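Local coordinates for mandelate racemase/muconate lactonizing enzyme-like protein (Roseovarius sp. TM1035, PDB 3RCY) that is probably a magnesium-dependent isomerase or lyase of the mandelate racemase/muconate lactonizing enzyme group in the enolase superfamily, its reaction not established, at residues D8-A13 and A373-N378; A314-W319 and P341-L346; A345-S350 and I368-A373. One frame throughout, in Å; residues are numbered along the deposited sequence.

The three contacts lie close together on one side of the chain's centre, where the C-terminal segment, helix 341-346, the start of helix 316-327 and the N-terminal sheet come together. Contact 3 adjoins contact 2 through the helix 341-346, their centres about 8 Å apart, and shares A345 and L346 with it. Contacts 1 and 3 both use helix 372-376, with centres about 11 Å apart, and contact 1 closes the long loop in which the other two are nested. L346 CD1 packs on A375 CB at 3.8 Å, and T12 OG1 lies 3.5 Å from F342 CZ, tying contacts 1 and 2. The side chain of A314 is about 12 Å from the magnesium ion, whose site includes E235 and E261.

Contact 1: D8-A13 and A373-N378; sequences DIIVTA and ALARAN
Strand 4-12, an outer strand of the N-terminal three-stranded antiparallel sheet, is met here by helix 372-376, the last of the chain, and by the N378 that follows it, the late segment closing back on the N-terminal domain as in other enolase-superfamily members. T12 OG1 is 3.1 Å from A375 O and 3.0 Å from N378 O; its single proton can serve one of these carbonyls at a time. The hydroxyl stands there because it is anti to its own main-chain N (chi1 -174°). A13 N then donates to N378 O at 2.9 Å, nearly straight at 167°. A water bridges V11 O and A375 O, giving both carbonyls a donor. On the apolar side I10 CG2 touches A375 CB at 3.9 Å, while I10 CG1 and CD1 lie over one face of the R376 guanidinium, CD1 3.6 Å from NH1. A second water, in the guanidinium plane, accepts from R376 NH1 at 2.9 Å and donates to I9 O. D8 OD1 remains 4.6 Å from R376 NH1, too far for a salt bridge. The carbonyl of N378 is thus held by A13 N, with the T12 hydroxyl within reach of it and of A375 O, while the arginine, its NE in a salt bridge with E372, lies over I10.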
loop_
_atom_site.group_PDB
_atom_site.type_symbol
_atom_site.label_atom_id
_atom_site.label_comp_id
_atom_site.label_asym_id
_atom_site.label_seq_id
_atom_site.Cartn_x
_atom_site.Cartn_y
_atom_site.Cartn_z
ATOM N N ASP A 8 4.541 5.141 -50.710
ATOM C CA ASP A 8 4.999 6.478 -51.040
ATOM C C ASP A 8 4.937 7.327 -49.780
ATOM O O ASP A 8 3.961 7.262 -49.025
ATOM C CB ASP A 8 4.116 7.090 -52.122
ATOM C CG ASP A 8 4.201 6.334 -53.422
ATOM O OD1 ASP A 8 5.203 6.501 -54.131
ATOM O OD2 ASP A 8 3.276 5.558 -53.733
ATOM N N ILE A 9 5.988 8.104 -49.546
ATOM C CA ILE A 9 6.021 9.020 -48.411
ATOM C C ILE A 9 6.037 10.446 -48.944
ATOM O O ILE A 9 6.841 10.780 -49.824
ATOM C CB ILE A 9 7.264 8.793 -47.511
ATOM C CG1 ILE A 9 7.343 7.326 -47.039
ATOM C CG2 ILE A 9 7.244 9.776 -46.319
ATOM C CD1 ILE A 9 8.745 6.911 -46.497
ATOM N N ILE A 10 5.150 11.280 -48.416
ATOM C CA ILE A 10 5.108 12.684 -48.796
ATOM C C ILE A 10 5.193 13.546 -47.549
ATOM O O ILE A 10 4.336 13.465 -46.667
ATOM C CB ILE A 10 3.820 13.035 -49.588
ATOM C CG1 ILE A 10 3.753 12.245 -50.901
ATOM C CG2 ILE A 10 3.761 14.543 -49.875
ATOM C CD1 ILE A 10 2.340 12.149 -51.469
ATOM N N VAL A 11 6.243 14.353 -47.473
ATOM C CA VAL A 11 6.371 15.326 -46.398
ATOM C C VAL A 11 5.885 16.674 -46.913
ATOM O O VAL A 11 6.401 17.187 -47.906
ATOM C CB VAL A 11 7.819 15.418 -45.881
ATOM C CG1 VAL A 11 7.929 16.455 -44.759
ATOM C CG2 VAL A 11 8.285 14.041 -45.394
ATOM N N THR A 12 4.881 17.228 -46.239
ATOM C CA THR A 12 4.245 18.452 -46.694
ATOM C C THR A 12 4.230 19.524 -45.611
ATOM O O THR A 12 3.989 19.233 -44.430
ATOM C CB THR A 12 2.827 18.177 -47.302
ATOM O OG1 THR A 12 2.299 19.380 -47.861
ATOM C CG2 THR A 12 1.850 17.608 -46.269
ATOM N N ALA A 13 4.491 20.761 -46.030
ATOM C CA ALA A 13 4.570 21.911 -45.126
ATOM C C ALA A 13 3.313 22.786 -45.196
ATOM O O ALA A 13 3.007 23.354 -46.246
ATOM C CB ALA A 13 5.807 22.746 -45.445
ATOM N N ALA A 373 -1.585 16.105 -55.208
ATOM C CA ALA A 373 -0.936 17.187 -55.951
ATOM C C ALA A 373 -0.655 18.409 -55.063
ATOM O O ALA A 373 0.432 18.988 -55.122
ATOM C CB ALA A 373 -1.765 17.580 -57.189
ATOM N N LEU A 374 -1.629 18.789 -54.239
ATOM C CA LEU A 374 -1.455 19.893 -53.296
ATOM C C LEU A 374 -0.337 19.620 -52.279
ATOM O O LEU A 374 0.494 20.499 -52.022
ATOM C CB LEU A 374 -2.768 20.203 -52.570
ATOM C CG LEU A 374 -2.769 21.349 -51.549
ATOM C CD1 LEU A 374 -2.541 22.716 -52.216
ATOM C CD2 LEU A 374 -4.073 21.342 -50.766
ATOM N N ALA A 375 -0.313 18.413 -51.708
ATOM C CA ALA A 375 0.745 18.040 -50.761
ATOM C C ALA A 375 2.128 18.125 -51.405
ATOM O O ALA A 375 3.064 18.655 -50.809
ATOM C CB ALA A 375 0.508 16.642 -50.200
ATOM N N ARG A 376 2.246 17.595 -52.620
ATOM C CA ARG A 376 3.509 17.640 -53.367
ATOM C C ARG A 376 3.897 19.061 -53.800
ATOM O O ARG A 376 5.083 19.375 -53.906
ATOM C CB ARG A 376 3.455 16.704 -54.576
ATOM C CG ARG A 376 3.329 15.239 -54.212
ATOM C CD ARG A 376 3.564 14.349 -55.423
ATOM N NE ARG A 376 3.488 12.932 -55.072
ATOM C CZ ARG A 376 4.467 12.247 -54.481
ATOM N NH1 ARG A 376 4.301 10.962 -54.200
ATOM N NH2 ARG A 376 5.607 12.844 -54.160
ATOM N N ALA A 377 2.902 19.917 -54.030
ATOM C CA ALA A 377 3.155 21.324 -54.369
ATOM C C ALA A 377 3.578 22.129 -53.138
ATOM O O ALA A 377 3.930 23.307 -53.241
ATOM C CB ALA A 377 1.922 21.954 -55.031
ATOM N N ASN A 378 3.553 21.485 -51.972
ATOM C CA ASN A 378 3.930 22.141 -50.727
ATOM C C ASN A 378 5.008 21.359 -49.964
ATOM O O ASN A 378 4.735 20.825 -48.887
ATOM C CB ASN A 378 2.685 22.378 -49.851
ATOM C CG ASN A 378 1.793 23.485 -50.389
ATOM O OD1 ASN A 378 0.921 23.250 -51.233
ATOM N ND2 ASN A 378 1.996 24.696 -49.889
HETATM O O HOH W 1 6.592 10.103 -52.716
HETATM O O HOH W 2 5.714 17.659 -50.426
#

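Contact 2: A314-W319 and P341-L346; sequences AGPVEW and PFHDAL
The imidazole of H343 takes A314 O at its edge: NE2 donates over 2.8 Å with an N-H...O angle of 160°, the oxygen only 12° out of the ring plane. P316 CD approaches the same ring obliquely, 3.7 Å from H343 CD2, and the indole of W24 meets the imidazole. With CG anti to its own carbonyl carbon (chi1 -86°), the ring is swung from helix 341-346 toward the loop ahead of helix 316-327; at its other nitrogen, ND1 is hydrogen-bonded to T340 OG1, which helps fix its rotation. The pyrrolidine of P316 packs on helix 341-346: CG lies 3.4 Å from H343 O, and CD meets L346 CD2 at 3.8 Å, the two side chains crossing at about a right angle. A leucine in place of H343 would have no ring nitrogens and would probably leave the buried A314 carbonyl without its donor and T340 OG1 without its mate. G315 is the N-cap of helix 316-327, and E40 of strand 36-41 accepts from both G315 N and E318 N across that helix start. H343 thus bonds the loop ahead of helix 316-327, and P316 at its start packs on H343 O and L346, with W24 of strand 24-31 against P316, H343 and L346, so that the N-terminal sheet lies against this corner of the barrel domain.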
loop_
_atom_site.group_PDB
_atom_site.type_symbol
_atom_site.label_atom_id
_atom_site.label_comp_id
_atom_site.label_asym_id
_atom_site.label_seq_id
_atom_site.Cartn_x
_atom_site.Cartn_y
_atom_site.Cartn_z
ATOM N N ALA A 314 -1.367 18.134 -36.031
ATOM C CA ALA A 314 -0.852 17.512 -37.236
ATOM C C ALA A 314 -1.900 17.679 -38.333
ATOM O O ALA A 314 -2.804 18.509 -38.209
ATOM C CB ALA A 314 -0.554 16.038 -36.977
ATOM N N GLY A 315 -1.791 16.889 -39.396
ATOM C CA GLY A 315 -2.652 17.062 -40.564
ATOM C C GLY A 315 -4.005 16.379 -40.469
ATOM O O GLY A 315 -4.311 15.712 -39.470
ATOM N N PRO A 316 -4.830 16.550 -41.517
ATOM C CA PRO A 316 -6.209 16.069 -41.551
ATOM C C PRO A 316 -6.332 14.556 -41.749
ATOM O O PRO A 316 -7.418 14.002 -41.568
ATOM C CB PRO A 316 -6.793 16.804 -42.760
ATOM C CG PRO A 316 -5.608 17.031 -43.659
ATOM C CD PRO A 316 -4.486 17.329 -42.722
ATOM N N VAL A 317 -5.242 13.904 -42.145
ATOM C CA VAL A 317 -5.241 12.450 -42.312
ATOM C C VAL A 317 -5.223 11.780 -40.942
ATOM O O VAL A 317 -6.036 10.896 -40.670
ATOM C CB VAL A 317 -4.055 11.946 -43.198
ATOM C CG1 VAL A 317 -3.982 10.421 -43.188
ATOM C CG2 VAL A 317 -4.208 12.450 -44.636
ATOM N N GLU A 318 -4.312 12.207 -40.067
ATOM C CA GLU A 318 -4.344 11.709 -38.696
ATOM C C GLU A 318 -5.680 12.057 -38.035
ATOM O O GLU A 318 -6.228 11.262 -37.281
ATOM C CB GLU A 318 -3.185 12.248 -37.856
ATOM C CG GLU A 318 -3.033 11.464 -36.558
ATOM C CD GLU A 318 -2.225 12.184 -35.500
ATOM O OE1 GLU A 318 -2.458 13.396 -35.271
ATOM O OE2 GLU A 318 -1.374 11.524 -34.875
ATOM N N TRP A 319 -6.210 13.238 -38.345
ATOM C CA TRP A 319 -7.498 13.652 -37.798
ATOM C C TRP A 319 -8.638 12.736 -38.245
ATOM O O TRP A 319 -9.535 12.451 -37.464
ATOM C CB TRP A 319 -7.800 15.099 -38.175
ATOM C CG TRP A 319 -9.024 15.648 -37.523
ATOM C CD1 TRP A 319 -9.265 15.770 -36.175
ATOM C CD2 TRP A 319 -10.180 16.163 -38.182
ATOM N NE1 TRP A 319 -10.503 16.329 -35.965
ATOM C CE2 TRP A 319 -11.085 16.584 -37.177
ATOM C CE3 TRP A 319 -10.545 16.310 -39.528
ATOM C CZ2 TRP A 319 -12.329 17.146 -37.478
ATOM C CZ3 TRP A 319 -11.789 16.865 -39.826
ATOM C CH2 TRP A 319 -12.660 17.278 -38.805
ATOM N N PRO A 341 -7.494 26.609 -43.998
ATOM C CA PRO A 341 -7.748 26.306 -45.405
ATOM C C PRO A 341 -6.946 25.095 -45.898
ATOM O O PRO A 341 -7.473 24.280 -46.653
ATOM C CB PRO A 341 -7.317 27.595 -46.130
ATOM C CG PRO A 341 -7.488 28.666 -45.102
ATOM C CD PRO A 341 -7.097 28.017 -43.804
ATOM N N PHE A 342 -5.692 24.971 -45.462
ATOM C CA PHE A 342 -4.819 23.887 -45.933
ATOM C C PHE A 342 -5.266 22.515 -45.414
ATOM O O PHE A 342 -5.315 21.554 -46.190
ATOM C CB PHE A 342 -3.349 24.161 -45.575
ATOM C CG PHE A 342 -2.374 23.197 -46.210
ATOM C CD1 PHE A 342 -2.107 23.250 -47.577
ATOM C CD2 PHE A 342 -1.719 22.243 -45.439
ATOM C CE1 PHE A 342 -1.205 22.360 -48.172
ATOM C CE2 PHE A 342 -0.815 21.346 -46.018
ATOM C CZ PHE A 342 -0.555 21.406 -47.386
ATOM N N HIS A 343 -5.593 22.425 -44.118
ATOM C CA HIS A 343 -6.204 21.206 -43.559
ATOM C C HIS A 343 -7.400 20.761 -44.398
ATOM O O HIS A 343 -7.492 19.594 -44.796
ATOM C CB HIS A 343 -6.703 21.430 -42.123
ATOM C CG HIS A 343 -5.668 21.216 -41.062
ATOM N ND1 HIS A 343 -4.890 22.241 -40.564
ATOM C CD2 HIS A 343 -5.320 20.107 -40.363
ATOM C CE1 HIS A 343 -4.096 21.769 -39.619
ATOM N NE2 HIS A 343 -4.334 20.478 -39.479
ATOM N N ASP A 344 -8.322 21.691 -44.648
ATOM C CA ASP A 344 -9.554 21.374 -45.375
ATOM C C ASP A 344 -9.279 20.953 -46.817
ATOM O O ASP A 344 -9.814 19.945 -47.289
ATOM C CB ASP A 344 -10.534 22.553 -45.333
ATOM C CG ASP A 344 -11.937 22.156 -45.760
ATOM O OD1 ASP A 344 -12.645 21.479 -44.983
ATOM O OD2 ASP A 344 -12.337 22.527 -46.879
ATOM N N ALA A 345 -8.417 21.705 -47.502
ATOM C CA ALA A 345 -8.097 21.435 -48.904
ATOM C C ALA A 345 -7.362 20.108 -49.109
ATOM O O ALA A 345 -7.574 19.422 -50.117
ATOM C CB ALA A 345 -7.297 22.600 -49.510
ATOM N N LEU A 346 -6.503 19.745 -48.157
ATOM C CA LEU A 346 -5.718 18.506 -48.257
ATOM C C LEU A 346 -6.590 17.247 -48.298
ATOM O O LEU A 346 -6.230 16.261 -48.943
ATOM C CB LEU A 346 -4.699 18.412 -47.118
ATOM C CG LEU A 346 -3.646 17.303 -47.198
ATOM C CD1 LEU A 346 -2.892 17.309 -48.544
ATOM C CD2 LEU A 346 -2.672 17.412 -46.025
#

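Contact 3: A345-S350 and I368-A373; sequences ALIKGS and IEVDEA
L346 O receives D371 N at 2.8 Å and 169°, joining the end of helix 341-346 to the start of helix 372-376. Beside this bond a water joins D371 OD2 to A345 O, 2.6 Å from each. Further along, S350 OG accepts from E369 N at 3.2 Å and itself donates to I347 O at 2.6 Å, so the hydroxyl relays between the two segments. K348, its chain extended beyond CG, runs across E369, and its NZ forms a salt bridge with E369 OE2 at 2.8 Å, meeting the carboxylate from above its plane; on the way K348 CE passes 3.8 Å from D371 CB. Apolar contact runs beside these bonds: I347 CG2 lies 4.1 Å from I368 CB, and I368 CG2 also touches S350 CB. In the next shell, a type I' turn from I347 to S350 sets these groups in place, with I347 O taking both S350 N and S350 OG. K348, at positive phi, is the C-prime residue of a Schellman motif closing the helix. D371, the N-cap of the next helix, gives OD1 to L374 N. The two segments are thus joined by one main-chain bond, the S350 hydroxyl, a bridging water and the exposed lysine-glutamate pair, while the Schellman motif and the D371 cap shape each side.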
loop_
_atom_site.group_PDB
_atom_site.type_symbol
_atom_site.label_atom_id
_atom_site.label_comp_id
_atom_site.label_asym_id
_atom_site.label_seq_id
_atom_site.Cartn_x
_atom_site.Cartn_y
_atom_site.Cartn_z
ATOM N N ALA A 345 -8.417 21.705 -47.502
ATOM C CA ALA A 345 -8.097 21.435 -48.904
ATOM C C ALA A 345 -7.362 20.108 -49.109
ATOM O O ALA A 345 -7.574 19.422 -50.117
ATOM C CB ALA A 345 -7.297 22.600 -49.510
ATOM N N LEU A 346 -6.503 19.745 -48.157
ATOM C CA LEU A 346 -5.718 18.506 -48.257
ATOM C C LEU A 346 -6.590 17.247 -48.298
ATOM O O LEU A 346 -6.230 16.261 -48.943
ATOM C CB LEU A 346 -4.699 18.412 -47.118
ATOM C CG LEU A 346 -3.646 17.303 -47.198
ATOM C CD1 LEU A 346 -2.892 17.309 -48.544
ATOM C CD2 LEU A 346 -2.672 17.412 -46.025
ATOM N N ILE A 347 -7.730 17.275 -47.614
ATOM C CA ILE A 347 -8.688 16.174 -47.730
ATOM C C ILE A 347 -9.968 16.563 -48.481
ATOM O O ILE A 347 -10.992 15.882 -48.370
ATOM C CB ILE A 347 -9.007 15.500 -46.368
ATOM C CG1 ILE A 347 -9.631 16.502 -45.377
ATOM C CG2 ILE A 347 -7.744 14.795 -45.820
ATOM C CD1 ILE A 347 -10.305 15.838 -44.155
ATOM N N LYS A 348 -9.884 17.646 -49.254
ATOM C CA LYS A 348 -10.983 18.137 -50.101
ATOM C C LYS A 348 -12.318 18.281 -49.352
ATOM O O LYS A 348 -13.373 17.914 -49.865
ATOM C CB LYS A 348 -11.135 17.270 -51.368
ATOM C CG LYS A 348 -9.850 17.124 -52.184
ATOM C CD LYS A 348 -10.086 16.490 -53.550
ATOM C CE LYS A 348 -8.767 16.341 -54.313
ATOM N NZ LYS A 348 -8.936 15.646 -55.626
ATOM N N GLY A 349 -12.256 18.817 -48.135
ATOM C CA GLY A 349 -13.454 19.042 -47.316
ATOM C C GLY A 349 -14.255 17.805 -46.940
ATOM O O GLY A 349 -15.444 17.911 -46.624
ATOM N N SER A 350 -13.594 16.648 -46.949
ATOM C CA SER A 350 -14.236 15.339 -46.773
ATOM C C SER A 350 -14.871 15.158 -45.400
ATOM O O SER A 350 -15.913 14.520 -45.284
ATOM C CB SER A 350 -13.219 14.211 -46.998
ATOM O OG SER A 350 -12.899 14.089 -48.369
ATOM N N ILE A 368 -11.941 9.897 -46.986
ATOM C CA ILE A 368 -11.229 11.102 -47.404
ATOM C C ILE A 368 -10.732 10.977 -48.840
ATOM O O ILE A 368 -10.480 9.870 -49.327
ATOM C CB ILE A 368 -10.049 11.450 -46.450
ATOM C CG1 ILE A 368 -9.038 10.295 -46.364
ATOM C CG2 ILE A 368 -10.586 11.809 -45.051
ATOM C CD1 ILE A 368 -7.777 10.610 -45.519
ATOM N N GLU A 369 -10.625 12.119 -49.517
ATOM C CA GLU A 369 -9.928 12.191 -50.788
ATOM C C GLU A 369 -8.728 13.100 -50.591
ATOM O O GLU A 369 -8.870 14.318 -50.479
ATOM C CB GLU A 369 -10.844 12.726 -51.900
ATOM C CG GLU A 369 -10.357 12.364 -53.299
ATOM C CD GLU A 369 -11.140 13.051 -54.411
ATOM O OE1 GLU A 369 -12.363 13.262 -54.258
ATOM O OE2 GLU A 369 -10.514 13.375 -55.447
ATOM N N VAL A 370 -7.548 12.498 -50.517
ATOM C CA VAL A 370 -6.334 13.250 -50.266
ATOM C C VAL A 370 -5.894 13.952 -51.549
ATOM O O VAL A 370 -5.772 13.326 -52.607
ATOM C CB VAL A 370 -5.203 12.367 -49.690
ATOM C CG1 VAL A 370 -3.909 13.164 -49.547
ATOM C CG2 VAL A 370 -5.610 11.818 -48.326
ATOM N N ASP A 371 -5.691 15.261 -51.453
ATOM C CA ASP A 371 -5.168 16.007 -52.581
ATOM C C ASP A 371 -3.652 15.839 -52.644
ATOM O O ASP A 371 -2.892 16.655 -52.103
ATOM C CB ASP A 371 -5.565 17.480 -52.511
ATOM C CG ASP A 371 -5.361 18.191 -53.836
ATOM O OD1 ASP A 371 -4.465 17.789 -54.610
ATOM O OD2 ASP A 371 -6.101 19.149 -54.108
ATOM N N GLU A 372 -3.227 14.769 -53.315
ATOM C CA GLU A 372 -1.811 14.443 -53.437
ATOM C C GLU A 372 -1.020 15.546 -54.138
ATOM O O GLU A 372 0.077 15.888 -53.705
ATOM C CB GLU A 372 -1.614 13.108 -54.162
ATOM C CG GLU A 372 -0.152 12.670 -54.208
ATOM C CD GLU A 372 0.037 11.274 -54.750
ATOM O OE1 GLU A 372 -0.936 10.485 -54.757
ATOM O OE2 GLU A 372 1.174 10.966 -55.165
ATOM N N ALA A 373 -1.585 16.105 -55.208
ATOM C CA ALA A 373 -0.936 17.187 -55.951
ATOM C C ALA A 373 -0.655 18.409 -55.063
ATOM O O ALA A 373 0.432 18.988 -55.122
ATOM C CB ALA A 373 -1.765 17.580 -57.189
HETATM O O HOH W 3 -7.831 20.391 -52.542
#